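Local structure of tyrosinase (5ZRD) at residues P272-S275 / P276-D279. The protein binds a pair of copper ions and, as a tyrosinase, probably hydroxylates monophenols and oxidises the resulting catechols to quinones. Sequence-based numbering, arbitrary orientation.
Sequences PVES and PHND. With CU (copper (II) ion), chain K.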
# COMPACT_ATOMS: atom_id res chain seq x y z
N PRO A 272 30.22 23.12 -9.03
CA PRO A 272 29.91 23.08 -7.62
C PRO A 272 31.01 22.35 -6.84
O PRO A 272 31.72 21.47 -7.37
CB PRO A 272 28.59 22.30 -7.53
CG PRO A 272 28.64 21.35 -8.72
CD PRO A 272 29.57 22.01 -9.72
N VAL A 273 31.14 22.70 -5.57
CA VAL A 273 32.14 22.03 -4.76
C VAL A 273 31.82 20.53 -4.68
O VAL A 273 32.71 19.72 -4.49
CB VAL A 273 32.27 22.62 -3.35
CG1 VAL A 273 31.01 22.47 -2.51
CG2 VAL A 273 33.46 22.00 -2.64
N GLU A 274 30.54 20.18 -4.83
CA GLU A 274 30.08 18.79 -4.75
C GLU A 274 30.75 17.91 -5.83
O GLU A 274 30.85 16.70 -5.63
CB GLU A 274 28.57 18.69 -4.89
CG GLU A 274 28.02 17.38 -4.36
CD GLU A 274 26.51 17.22 -4.42
OE1 GLU A 274 25.98 16.18 -3.87
OE2 GLU A 274 25.86 18.09 -5.08
N SER A 275 31.16 18.51 -6.94
CA SER A 275 31.65 17.78 -8.11
C SER A 275 33.03 17.16 -7.84
O SER A 275 33.18 15.95 -7.87
CB SER A 275 31.62 18.68 -9.34
OG SER A 275 31.88 17.95 -10.53
N PRO A 276 34.05 17.97 -7.57
CA PRO A 276 35.35 17.44 -7.24
C PRO A 276 35.31 16.53 -6.01
O PRO A 276 36.08 15.54 -5.94
CB PRO A 276 36.24 18.66 -6.97
CG PRO A 276 35.25 19.80 -6.83
CD PRO A 276 34.15 19.41 -7.79
N HIS A 277 34.41 16.86 -5.09
CA HIS A 277 34.09 16.01 -3.93
C HIS A 277 33.71 14.60 -4.39
O HIS A 277 34.30 13.63 -3.94
CB HIS A 277 33.01 16.64 -3.05
CG HIS A 277 32.13 15.66 -2.36
ND1 HIS A 277 31.02 15.11 -2.99
CD2 HIS A 277 32.13 15.15 -1.12
CE1 HIS A 277 30.39 14.30 -2.15
NE2 HIS A 277 31.04 14.31 -0.99
N ASN A 278 32.71 14.53 -5.26
CA ASN A 278 32.30 13.28 -5.89
C ASN A 278 33.52 12.54 -6.45
O ASN A 278 33.66 11.32 -6.20
CB ASN A 278 31.25 13.54 -6.97
CG ASN A 278 29.90 13.88 -6.41
OD1 ASN A 278 29.72 13.97 -5.19
ND2 ASN A 278 28.93 14.07 -7.29
N ASP A 279 34.43 13.24 -7.13
CA ASP A 279 35.61 12.58 -7.73
C ASP A 279 36.44 11.83 -6.70
O ASP A 279 36.88 10.71 -6.95
CB ASP A 279 36.51 13.60 -8.44
CG ASP A 279 35.82 14.30 -9.63
OD1 ASP A 279 34.81 13.78 -10.19
OD2 ASP A 279 36.29 15.39 -10.00
CU CU K . 31.42 13.08 0.71
O HOH W 1 27.45 13.99 -3.62
O HOH W 2 32.99 15.18 -11.43
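H277 and E274 meet in the first turn of helix 274-285, one of the helices of the di-copper centre typical of tyrosinases, and the metal comes first. NE2 of H277 binds a copper ion at 2.1 Å; H281, one turn further on, and H320 are its other histidine ligands, and a bound oxygen atom touches H277 in the same pocket. The other ring nitrogen turns back toward the preceding backbone: ND1 of H277 donates to the backbone O of E274 at 3.1 Å. That oxygen lies only 9° out of the imidazole plane, so this bond and the copper together hold the ring's rotation. The chi1 of H277, 148°, sets the ring alongside the E274 side chain.

Among the backbone bonds, E274 O also takes N278 N at 2.9 Å, from the same face of its carbonyl plane as ND1. S275 O accepts D279 N, continuing the helical pattern, whereas the bond from H277 N to V273 O is weak. P276 has no N-H to give to P272 O; its CD lies 3.2 Å from that oxygen, which accepts S275 N instead.

E274 and N278 form a second shell: N278 OD1 takes a weak bond from H277 ND1. With CG of E274 anti to its own N (chi1 -160°) and the chain extended, OE1 reaches a water that lies between it and N278 OD1; the carboxylate also accepts from the backbone N of T256 and G86. D279 bonds to S465 and H463, while N278 ND2 donates to S465 O. S275 OG bonds a citrate, probably from the crystallisation liquor. A second water donates to both S275 OG and D279 OD1, the latter at 2.6 Å.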